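Local coordinates for protein cellulose 1,4-beta-cellobiosidase (Thermobifida fusca, PDB 4JJJ) that probably hydrolyses cellulose to release cellobiose, this chain being the glycoside hydrolase family 48 catalytic module of a longer protein, at residues Met37-Pro42 with Ser182-Ile187; Gln327-Ala332 with Glu423-Leu428; Glu545-Asp550 with Pro613-His618. The protein carries 1 engineered substitution. One frame throughout, in Å; residues are numbered along the deposited sequence. Where two conformers were deposited one is given.

Contact 1 (Met37-Pro42 with Ser182-Ile187); sequences MIVEAP and SVWETI. With CA (calcium ion), chain E; GLC (alpha-D-glucopyranose), chain C; BGC (beta-D-glucopyranose), chain B; BGC (beta-D-glucopyranose), chain D.
Val39 extends CG1 directly away from its own backbone N (chi1 -180°), while Trp184, with CG trans to its carbonyl carbon (chi1 -58°), swings its indole across to meet it, and the methyl comes down on the six-membered ring. CG1 of Val39 lies 3.5 Å from the centroid of that ring and only 8° off the normal, a CH-pi contact over the face. CB of Val39 follows nearer the rim, 3.6 Å from Trp184 CH2. Val183 adds a second wall: its CG2 rests 3.8 Å from Val39 CG1 and also reaches Ala41 O at 3.6 Å, packing against the carbonyl oxygens of Ala41 and Pro42. No hydrogen bond joins the two segments, so van der Waals fit holds them together, and the polar groups serve two sites at the margins. On one margin the Glu40 carboxylate lies in the glycan pocket, where its OE2 accepts a 2.7 Å hydrogen bond from O2 of the beta-D-glucopyranose of chain D; His32 and Arg619 hold the same carboxylate. On the other, Ser182 opens a type I beta turn that runs to Glu185, and its OG, accepting from Trp184 N, adds an ST turn. Glu185 OE1 receives Ser182 N on its anti lone pair at 2.8 Å and the Ser182 hydroxyl from above the carboxylate plane. That carboxylate grips calcium with both oxygens, OE1 at 2.4 Å from the ion, in a site completed by Arg180, Asp408, Glu560 and water. The contact thus connects a sugar-binding loop to a calcium-braced turn. Residues 37-42 run between strands 27-30 and 47-49, residues 182-187 lead from strand 170-173 to strand 189-190, and helix 597-604 packs against Met37.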
loop_
_atom_site.group_PDB
_atom_site.type_symbol
_atom_site.label_atom_id
_atom_site.label_comp_id
_atom_site.label_asym_id
_atom_site.label_seq_id
_atom_site.Cartn_x
_atom_site.Cartn_y
_atom_site.Cartn_z
ATOM N N MET A 37 -17.848 9.070 1.627
ATOM C CA MET A 37 -17.056 10.362 1.581
ATOM C C MET A 37 -15.819 10.251 2.451
ATOM O O MET A 37 -15.877 10.487 3.680
ATOM C CB MET A 37 -17.885 11.580 1.916
ATOM C CG MET A 37 -17.115 12.917 1.738
ATOM S SD MET A 37 -18.189 14.362 1.664
ATOM C CE MET A 37 -16.972 15.633 1.509
ATOM N N ILE A 38 -14.711 9.948 1.784
ATOM C CA ILE A 38 -13.471 9.708 2.442
ATOM C C ILE A 38 -12.374 9.917 1.420
ATOM O O ILE A 38 -12.432 9.387 0.313
ATOM C CB ILE A 38 -13.421 8.259 3.077
ATOM C CG1 ILE A 38 -12.074 8.027 3.809
ATOM C CG2 ILE A 38 -13.706 7.190 2.073
ATOM C CD1 ILE A 38 -12.196 6.858 4.754
ATOM N N VAL A 39 -11.364 10.716 1.792
ATOM C CA VAL A 39 -10.327 11.111 0.871
ATOM C C VAL A 39 -8.963 11.065 1.613
ATOM O O VAL A 39 -8.678 11.867 2.524
ATOM C CB VAL A 39 -10.552 12.548 0.297
ATOM C CG1 VAL A 39 -9.473 12.929 -0.657
ATOM C CG2 VAL A 39 -12.000 12.598 -0.319
ATOM N N GLU A 40 -8.155 10.034 1.286
ATOM C CA GLU A 40 -6.935 9.808 2.093
ATOM C C GLU A 40 -5.835 9.096 1.351
ATOM O O GLU A 40 -4.655 9.362 1.549
ATOM C CB GLU A 40 -7.238 9.139 3.442
ATOM C CG GLU A 40 -7.894 7.765 3.353
ATOM C CD GLU A 40 -8.581 7.311 4.666
ATOM O OE1 GLU A 40 -8.818 8.152 5.543
ATOM O OE2 GLU A 40 -8.750 6.056 4.711
ATOM N N ALA A 41 -6.159 8.125 0.532
ATOM C CA ALA A 41 -5.259 7.378 -0.298
ATOM C C ALA A 41 -5.997 6.975 -1.557
ATOM O O ALA A 41 -5.753 7.575 -2.560
ATOM C CB ALA A 41 -4.512 6.219 0.400
ATOM N N PRO A 42 -7.073 6.174 -1.452
ATOM C CA PRO A 42 -8.188 6.270 -2.403
ATOM C C PRO A 42 -8.860 7.617 -2.133
ATOM O O PRO A 42 -8.647 8.207 -1.063
ATOM C CB PRO A 42 -9.058 5.055 -2.087
ATOM C CG PRO A 42 -8.848 4.869 -0.653
ATOM C CD PRO A 42 -7.393 5.178 -0.349
ATOM N N SER A 182 -0.757 15.357 -4.109
ATOM C CA SER A 182 -1.513 14.698 -3.060
ATOM C C SER A 182 -2.813 14.047 -3.609
ATOM O O SER A 182 -3.167 14.147 -4.785
ATOM C CB SER A 182 -1.882 15.711 -2.082
ATOM O OG SER A 182 -3.046 16.477 -2.481
ATOM N N VAL A 183 -3.478 13.307 -2.703
ATOM C CA VAL A 183 -4.800 12.673 -3.006
ATOM C C VAL A 183 -5.778 13.688 -3.537
ATOM O O VAL A 183 -6.721 13.386 -4.279
ATOM C CB VAL A 183 -5.308 11.967 -1.721
ATOM C CG1 VAL A 183 -5.548 12.978 -0.607
ATOM C CG2 VAL A 183 -6.492 11.057 -2.038
ATOM N N TRP A 184 -5.606 14.971 -3.131
ATOM C CA TRP A 184 -6.519 16.094 -3.520
ATOM C C TRP A 184 -6.239 16.617 -4.917
ATOM O O TRP A 184 -7.049 17.387 -5.411
ATOM C CB TRP A 184 -6.405 17.226 -2.549
ATOM C CG TRP A 184 -6.707 16.849 -1.168
ATOM C CD1 TRP A 184 -5.806 16.411 -0.233
ATOM C CD2 TRP A 184 -7.990 16.626 -0.634
ATOM N NE1 TRP A 184 -6.485 16.037 0.930
ATOM C CE2 TRP A 184 -7.832 16.157 0.697
ATOM C CE3 TRP A 184 -9.270 16.862 -1.107
ATOM C CZ2 TRP A 184 -8.941 15.838 1.516
ATOM C CZ3 TRP A 184 -10.354 16.562 -0.293
ATOM C CH2 TRP A 184 -10.191 16.100 0.987
ATOM N N GLU A 185 -5.098 16.222 -5.518
ATOM C CA GLU A 185 -4.540 16.901 -6.715
ATOM C C GLU A 185 -4.429 16.041 -7.922
ATOM O O GLU A 185 -3.846 16.452 -8.896
ATOM C CB GLU A 185 -3.197 17.531 -6.333
ATOM C CG GLU A 185 -3.288 18.680 -5.291
ATOM C CD GLU A 185 -1.995 19.050 -4.669
ATOM O OE1 GLU A 185 -1.253 18.158 -4.283
ATOM O OE2 GLU A 185 -1.681 20.222 -4.500
ATOM N N THR A 186 -5.021 14.828 -7.908
ATOM C CA THR A 186 -4.947 13.877 -9.010
ATOM C C THR A 186 -6.140 14.090 -9.963
ATOM O O THR A 186 -7.156 14.706 -9.608
ATOM C CB THR A 186 -5.104 12.424 -8.485
ATOM O OG1 THR A 186 -6.407 12.363 -7.793
ATOM C CG2 THR A 186 -3.945 12.104 -7.526
ATOM N N ILE A 187 -6.014 13.534 -11.148
ATOM C CA ILE A 187 -7.107 13.430 -12.119
ATOM C C ILE A 187 -7.329 11.895 -12.302
ATOM O O ILE A 187 -6.559 11.193 -12.969
ATOM C CB ILE A 187 -6.795 14.153 -13.462
ATOM C CG1 ILE A 187 -6.519 15.629 -13.179
ATOM C CG2 ILE A 187 -7.917 13.855 -14.430
ATOM C CD1 ILE A 187 -5.868 16.316 -14.340
HETATM CA CA CA E . 0.640 19.422 -3.598
HETATM C C1 GLC C . -5.733 9.002 9.022
HETATM C C2 GLC C . -4.491 9.070 8.228
HETATM C C3 GLC C . -4.672 8.334 6.874
HETATM C C4 GLC C . -5.127 6.888 7.102
HETATM C C5 GLC C . -6.356 6.956 8.014
HETATM C C6 GLC C . -6.910 5.634 8.456
HETATM O O1 GLC C . -6.626 9.671 8.223
HETATM O O2 GLC C . -4.244 10.495 7.852
HETATM O O3 GLC C . -3.501 8.415 6.079
HETATM O O4 GLC C . -5.547 6.309 5.848
HETATM O O5 GLC C . -6.033 7.638 9.228
HETATM O O6 GLC C . -5.956 4.993 9.228
HETATM C C2 BGC B . -4.000 8.903 8.232
HETATM C C3 BGC B . -4.241 8.199 6.902
HETATM C C4 BGC B . -5.014 6.881 7.116
HETATM C C5 BGC B . -6.235 6.978 8.051
HETATM C C6 BGC B . -6.765 5.615 8.504
HETATM C C1 BGC B . -5.272 8.987 9.042
HETATM O O1 BGC B . -4.912 9.607 10.320
HETATM O O2 BGC B . -3.483 10.223 7.857
HETATM O O3 BGC B . -3.003 7.936 6.232
HETATM O O4 BGC B . -5.483 6.331 5.883
HETATM O O5 BGC B . -5.885 7.689 9.238
HETATM O O6 BGC B . -5.850 4.908 9.302
HETATM C C2 BGC D . -5.589 4.521 4.372
HETATM C C3 BGC D . -4.862 3.308 3.797
HETATM C C4 BGC D . -3.401 3.684 3.416
HETATM C C5 BGC D . -2.683 4.460 4.549
HETATM C C6 BGC D . -1.340 4.965 4.078
HETATM C C1 BGC D . -4.807 5.166 5.500
HETATM O O2 BGC D . -6.849 4.120 4.896
HETATM O O3 BGC D . -5.628 2.845 2.657
HETATM O O4 BGC D . -2.693 2.471 3.090
HETATM O O5 BGC D . -3.529 5.544 4.953
HETATM O O6 BGC D . -1.479 5.795 2.941
HETATM O O HOH W 1 2.859 20.002 -2.569
HETATM O O HOH W 2 1.339 20.606 -5.496
#

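Contact 2 (Gln327-Ala332 with Glu423-Leu428); sequences QNVLAA and ERVAQL
Leu330 and Leu428 bring their backbones to 5.3 Å between CA atoms, and Val329 and Val425 to 6.2 Å, as the first turn of helix 329-337 abuts the middle of helix 416-432. Apolar groups fill this close approach. Val329 CG2, set between its own backbone N and carbonyl carbon, projects onto the other helix, 3.8 Å from Leu428 CD2, with the backbone of Val425 beside it. Leu330 lies obliquely across Gln427, its CG 3.6 Å from Gln427 OE1; that oxygen accepts from Trp235 NE1 and Gln231 NE2, both of helix 223-242, so the leucine covers a polar atom already supplied with donors. Ahead of the helix the character changes. Asn328 is the N-cap, and its OD1 takes Ala331 N at 2.9 Å in an almost straight bond (174°). The extended Arg424 crosses this asparagine at about a right angle, with the amide and guanidinium planes only 18° apart. Asn328 ND2 and Arg424 NE stand 3.4 Å apart, yet both are donors and do not bond; ND2 is instead satisfied by Gln231 OE1. Arg424 NH1 gives a bent hydrogen bond (143°) to Gln327 O at 2.9 Å, approaching from above the carbonyl plane, and a further bond to Gly325 O. All the touching residues are buried, and these two backbone carbonyls from the approach to helix 329-337 satisfy NH1 there. With NH1 so engaged, NH2 is directed at the engineered Asn224, the predicted nucleophile position, whose OD1 it meets in a weak hydrogen bond. The chemistry is consistent with a second-shell role, in which the loop before one helix positions an arginine of another beside the active site.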
loop_
_atom_site.group_PDB
_atom_site.type_symbol
_atom_site.label_atom_id
_atom_site.label_comp_id
_atom_site.label_asym_id
_atom_site.label_seq_id
_atom_site.Cartn_x
_atom_site.Cartn_y
_atom_site.Cartn_z
ATOM N N GLN A 327 7.868 -2.778 4.417
ATOM C CA GLN A 327 8.666 -3.988 4.465
ATOM C C GLN A 327 7.940 -5.100 5.190
ATOM O O GLN A 327 7.144 -4.818 6.092
ATOM C CB GLN A 327 10.047 -3.749 5.102
ATOM C CG GLN A 327 10.807 -2.519 4.537
ATOM C CD GLN A 327 10.874 -2.563 2.997
ATOM O OE1 GLN A 327 10.343 -1.591 2.346
ATOM N NE2 GLN A 327 11.286 -3.572 2.440
ATOM N N ASN A 328 8.267 -6.324 4.829
ATOM C CA ASN A 328 7.525 -7.434 5.380
ATOM C C ASN A 328 8.461 -8.584 5.569
ATOM O O ASN A 328 8.584 -9.466 4.716
ATOM C CB ASN A 328 6.335 -7.811 4.499
ATOM C CG ASN A 328 5.327 -8.634 5.230
ATOM O OD1 ASN A 328 5.677 -9.501 6.024
ATOM N ND2 ASN A 328 4.034 -8.343 5.011
ATOM N N VAL A 329 9.081 -8.539 6.746
ATOM C CA VAL A 329 10.109 -9.528 7.007
ATOM C C VAL A 329 9.472 -10.915 7.206
ATOM O O VAL A 329 10.174 -11.948 7.061
ATOM C CB VAL A 329 10.941 -9.124 8.193
ATOM C CG1 VAL A 329 11.739 -7.869 7.811
ATOM C CG2 VAL A 329 10.192 -9.039 9.508
ATOM N N LEU A 330 8.203 -10.958 7.571
ATOM C CA LEU A 330 7.507 -12.243 7.729
ATOM C C LEU A 330 7.230 -12.852 6.386
ATOM O O LEU A 330 7.566 -14.031 6.187
ATOM C CB LEU A 330 6.197 -11.994 8.543
ATOM C CG LEU A 330 5.355 -13.172 9.013
ATOM C CD1 LEU A 330 4.835 -14.005 7.837
ATOM C CD2 LEU A 330 6.141 -14.076 9.971
ATOM N N ALA A 331 6.721 -12.109 5.446
ATOM C CA ALA A 331 6.583 -12.569 4.070
ATOM C C ALA A 331 7.939 -13.005 3.480
ATOM O O ALA A 331 7.970 -14.012 2.754
ATOM C CB ALA A 331 5.903 -11.549 3.216
ATOM N N ALA A 332 8.994 -12.224 3.737
ATOM C CA ALA A 332 10.333 -12.556 3.193
ATOM C C ALA A 332 10.882 -13.861 3.772
ATOM O O ALA A 332 11.421 -14.709 3.029
ATOM C CB ALA A 332 11.285 -11.421 3.342
ATOM N N GLU A 423 4.443 -4.900 13.411
ATOM C CA GLU A 423 3.655 -6.174 13.647
ATOM C C GLU A 423 4.278 -7.370 12.890
ATOM O O GLU A 423 4.346 -8.463 13.441
ATOM C CB GLU A 423 2.217 -6.037 13.212
ATOM C CG GLU A 423 1.341 -7.162 13.753
ATOM C CD GLU A 423 -0.068 -7.100 13.263
ATOM O OE1 GLU A 423 -0.662 -6.005 13.368
ATOM O OE2 GLU A 423 -0.524 -8.150 12.834
ATOM N N ARG A 424 4.809 -7.093 11.706
ATOM C CA ARG A 424 5.365 -8.162 10.924
ATOM C C ARG A 424 6.728 -8.596 11.562
ATOM O O ARG A 424 7.038 -9.783 11.601
ATOM C CB ARG A 424 5.604 -7.713 9.500
ATOM C CG ARG A 424 4.328 -7.272 8.741
ATOM C CD ARG A 424 4.694 -6.259 7.688
ATOM N NE ARG A 424 3.496 -5.738 7.073
ATOM C CZ ARG A 424 3.376 -4.566 6.440
ATOM N NH1 ARG A 424 4.416 -3.829 6.298
ATOM N NH2 ARG A 424 2.150 -4.143 6.048
ATOM N N VAL A 425 7.482 -7.595 12.050
ATOM C CA VAL A 425 8.735 -7.871 12.790
ATOM C C VAL A 425 8.422 -8.687 14.043
ATOM O O VAL A 425 9.154 -9.639 14.353
ATOM C CB VAL A 425 9.465 -6.540 13.119
ATOM C CG1 VAL A 425 10.751 -6.810 13.903
ATOM C CG2 VAL A 425 9.753 -5.803 11.803
ATOM N N ALA A 426 7.370 -8.306 14.796
ATOM C CA ALA A 426 6.975 -9.049 15.955
ATOM C C ALA A 426 6.525 -10.430 15.610
ATOM O O ALA A 426 6.757 -11.386 16.415
ATOM C CB ALA A 426 5.917 -8.264 16.739
ATOM N N GLN A 427 5.800 -10.575 14.500
ATOM C CA GLN A 427 5.352 -11.897 14.102
ATOM C C GLN A 427 6.599 -12.805 13.789
ATOM O O GLN A 427 6.623 -13.954 14.217
ATOM C CB GLN A 427 4.469 -11.887 12.907
ATOM C CG GLN A 427 3.035 -11.414 13.166
ATOM C CD GLN A 427 2.134 -11.669 11.950
ATOM O OE1 GLN A 427 2.516 -12.058 10.873
ATOM N NE2 GLN A 427 0.901 -11.367 12.171
ATOM N N LEU A 428 7.572 -12.282 13.075
ATOM C CA LEU A 428 8.801 -13.039 12.847
ATOM C C LEU A 428 9.424 -13.469 14.148
ATOM O O LEU A 428 9.850 -14.652 14.307
ATOM C CB LEU A 428 9.763 -12.212 12.001
ATOM C CG LEU A 428 11.094 -12.860 11.769
ATOM C CD1 LEU A 428 10.875 -14.091 10.827
ATOM C CD2 LEU A 428 12.067 -11.848 11.140
#

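Contact 3 (Glu545-Asp550 with Pro613-His618); sequences EQPSWD and PIVERH. With ZN (zinc ion), chain Y; CA (calcium ion), chain F.
Glu545 and Val615 pair as a single antiparallel bridge of the hydrogen-bonded kind: Glu545 N meets Val615 O at 2.9 Å, and Val615 N returns to Glu545 O at 2.8 Å. Glu545 O also receives a CA-H...O contact from Ile614. On the inner side of this bridge lies the tight part, gathered round Arg617. Glu545 CG, held between its backbone N and carbonyl carbon (chi1 77°), sends the carboxylate over to the arginine, and OE2 forms a salt bridge with Arg617 NH1 at 2.9 Å. The guanidinium comes from above the carboxylate plane, the two planes being 74° apart, which is not the flat, two-pronged pairing. Pro547 lays its CG over the guanidinium face, 3.6 Å from Arg617 NH1, while Trp549 CH2 comes to 3.6 Å from NH2 of Arg617 at the edge, the indole turned 80° to the guanidinium. A water joins Trp549 NE1 to Pro547 O and Pro613 O, sitting in the indole plane. The outer side is looser. Exposed Gln546 and Ile614 lie obliquely against one another, Gln546 NE2 at 3.8 Å from Ile614 CG1, and that amide bonds to Ala612 O. Glu616 takes almost no part across the contact and binds a zinc ion through OE2 at 1.9 Å, accompanied by waters; at the far end, Asp550 O binds calcium together with Asp553 and Asp554. Glu545 has a second cationic partner in Arg619, a residue of the glycan pocket. Two arginines on one carboxylate would favour its ionised form, and their gathering there suggests that Glu545 helps to place Arg619 as well as securing Arg617.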
loop_
_atom_site.group_PDB
_atom_site.type_symbol
_atom_site.label_atom_id
_atom_site.label_comp_id
_atom_site.label_asym_id
_atom_site.label_seq_id
_atom_site.Cartn_x
_atom_site.Cartn_y
_atom_site.Cartn_z
ATOM N N GLU A 545 -13.728 10.783 14.531
ATOM C CA GLU A 545 -12.621 11.482 13.856
ATOM C C GLU A 545 -13.203 12.727 13.162
ATOM O O GLU A 545 -14.407 12.779 12.864
ATOM C CB GLU A 545 -11.815 10.564 12.971
ATOM C CG GLU A 545 -12.394 10.220 11.727
ATOM C CD GLU A 545 -11.555 9.310 10.819
ATOM O OE1 GLU A 545 -11.665 8.150 11.200
ATOM O OE2 GLU A 545 -10.935 9.677 9.769
ATOM N N GLN A 546 -12.329 13.677 12.908
ATOM C CA GLN A 546 -12.753 14.964 12.334
ATOM C C GLN A 546 -11.802 15.375 11.204
ATOM O O GLN A 546 -10.848 16.143 11.425
ATOM C CB GLN A 546 -12.880 15.995 13.441
ATOM C CG GLN A 546 -13.453 17.304 12.959
ATOM C CD GLN A 546 -13.559 18.316 14.103
ATOM O OE1 GLN A 546 -12.567 18.515 14.824
ATOM N NE2 GLN A 546 -14.728 18.962 14.274
ATOM N N PRO A 547 -12.076 14.852 9.999
ATOM C CA PRO A 547 -11.192 15.079 8.858
ATOM C C PRO A 547 -11.260 16.539 8.374
ATOM O O PRO A 547 -12.144 17.322 8.739
ATOM C CB PRO A 547 -11.704 14.125 7.753
ATOM C CG PRO A 547 -12.892 13.551 8.293
ATOM C CD PRO A 547 -13.103 13.833 9.723
ATOM N N SER A 548 -10.239 16.993 7.647
ATOM C CA SER A 548 -10.301 18.330 7.028
ATOM C C SER A 548 -10.596 18.232 5.545
ATOM O O SER A 548 -10.117 17.359 4.871
ATOM C CB SER A 548 -9.039 19.166 7.243
ATOM O OG SER A 548 -7.924 18.597 6.639
ATOM N N TRP A 549 -11.296 19.243 5.054
ATOM C CA TRP A 549 -11.883 19.273 3.728
ATOM C C TRP A 549 -11.529 20.522 2.889
ATOM O O TRP A 549 -12.068 20.654 1.806
ATOM C CB TRP A 549 -13.418 19.272 3.897
ATOM C CG TRP A 549 -13.898 18.041 4.578
ATOM C CD1 TRP A 549 -14.297 17.954 5.890
ATOM C CD2 TRP A 549 -13.979 16.689 4.037
ATOM N NE1 TRP A 549 -14.645 16.632 6.172
ATOM C CE2 TRP A 549 -14.465 15.851 5.075
ATOM C CE3 TRP A 549 -13.702 16.106 2.780
ATOM C CZ2 TRP A 549 -14.623 14.502 4.920
ATOM C CZ3 TRP A 549 -13.894 14.750 2.617
ATOM C CH2 TRP A 549 -14.377 13.966 3.691
ATOM N N ASP A 550 -10.701 21.371 3.413
ATOM C CA ASP A 550 -10.505 22.654 2.804
ATOM C C ASP A 550 -9.841 22.576 1.453
ATOM O O ASP A 550 -9.913 23.530 0.645
ATOM C CB ASP A 550 -9.681 23.539 3.727
ATOM C CG ASP A 550 -8.380 22.949 4.004
ATOM O OD1 ASP A 550 -8.348 21.956 4.772
ATOM O OD2 ASP A 550 -7.358 23.397 3.473
ATOM N N PRO A 613 -17.479 18.170 10.301
ATOM C CA PRO A 613 -18.237 17.043 10.796
ATOM C C PRO A 613 -17.303 16.041 11.546
ATOM O O PRO A 613 -16.176 15.823 11.175
ATOM C CB PRO A 613 -18.869 16.376 9.568
ATOM C CG PRO A 613 -18.200 16.965 8.416
ATOM C CD PRO A 613 -17.624 18.333 8.823
ATOM N N ILE A 614 -17.863 15.488 12.588
ATOM C CA ILE A 614 -17.225 14.388 13.352
ATOM C C ILE A 614 -17.939 13.144 12.915
ATOM O O ILE A 614 -19.184 13.023 12.934
ATOM C CB ILE A 614 -17.367 14.609 14.874
ATOM C CG1 ILE A 614 -16.683 15.886 15.216
ATOM C CG2 ILE A 614 -16.725 13.405 15.652
ATOM C CD1 ILE A 614 -16.891 16.372 16.643
ATOM N N VAL A 615 -17.141 12.169 12.439
ATOM C CA VAL A 615 -17.683 10.976 11.804
ATOM C C VAL A 615 -17.124 9.745 12.526
ATOM O O VAL A 615 -16.076 9.819 13.153
ATOM C CB VAL A 615 -17.301 10.950 10.310
ATOM C CG1 VAL A 615 -17.832 12.154 9.535
ATOM C CG2 VAL A 615 -15.814 10.859 10.090
ATOM N N GLU A 616 -17.822 8.621 12.404
ATOM C CA GLU A 616 -17.378 7.371 12.985
ATOM C C GLU A 616 -17.269 6.399 11.800
ATOM O O GLU A 616 -18.305 5.855 11.336
ATOM C CB GLU A 616 -18.275 6.856 14.096
ATOM C CG GLU A 616 -18.249 7.780 15.311
ATOM C CD GLU A 616 -18.569 7.202 16.618
ATOM O OE1 GLU A 616 -18.683 5.978 16.713
ATOM O OE2 GLU A 616 -18.560 8.037 17.574
ATOM N N ARG A 617 -16.047 6.225 11.239
ATOM C CA ARG A 617 -15.880 5.531 9.987
ATOM C C ARG A 617 -15.558 4.017 10.206
ATOM O O ARG A 617 -14.919 3.645 11.212
ATOM C CB ARG A 617 -14.716 6.161 9.176
ATOM C CG ARG A 617 -15.131 7.489 8.562
ATOM C CD ARG A 617 -13.967 8.304 8.214
ATOM N NE ARG A 617 -14.313 9.346 7.229
ATOM C CZ ARG A 617 -13.397 10.155 6.685
ATOM N NH1 ARG A 617 -12.149 10.201 7.149
ATOM N NH2 ARG A 617 -13.755 10.981 5.693
ATOM N N HIS A 618 -15.957 3.241 9.233
ATOM C CA HIS A 618 -15.767 1.761 9.203
ATOM C C HIS A 618 -14.969 1.473 7.932
ATOM O O HIS A 618 -15.476 1.054 6.890
ATOM C CB HIS A 618 -17.124 1.109 9.232
ATOM C CG HIS A 618 -17.885 1.481 10.458
ATOM N ND1 HIS A 618 -18.678 2.588 10.458
ATOM C CD2 HIS A 618 -17.976 0.973 11.726
ATOM C CE1 HIS A 618 -19.213 2.771 11.650
ATOM N NE2 HIS A 618 -18.841 1.778 12.425
HETATM ZN ZN ZN Y . -18.477 7.048 19.220
HETATM CA CA CA F . -10.444 25.544 0.014
HETATM O O HOH W 3 -13.708 7.264 12.624
HETATM O O HOH W 4 -14.850 16.627 9.005
HETATM O O HOH W 5 -16.889 5.806 19.471
HETATM O O HOH W 6 -9.028 26.343 1.345
HETATM O O HOH W 7 -12.197 25.685 1.382
HETATM O O HOH W 8 -11.157 27.630 -0.754
HETATM O O HOH W 9 -20.149 6.193 20.011
#

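From the N terminus, the chain closes the three contacts in series, without nesting or crossing. Contact 1 closes a loop of 139 residues, uniting two connections that lead into the outermost strands, 47-49 and 189-190, of one four-stranded sheet. Contact 2, with 90 residues between its segments, joins helices 329-337 and 416-432 on the opposite side of the chain's centre; its centre lies about 29 Å from that of contact 1. Contact 3 closes the last loop, ahead of helix 620-637, and returns to contact 1: Arg617 NH2 probably bonds to Met37 O, and Trp549 packs on Met37, making contacts 1 and 3 one continuous region. Contact 2 touches neither.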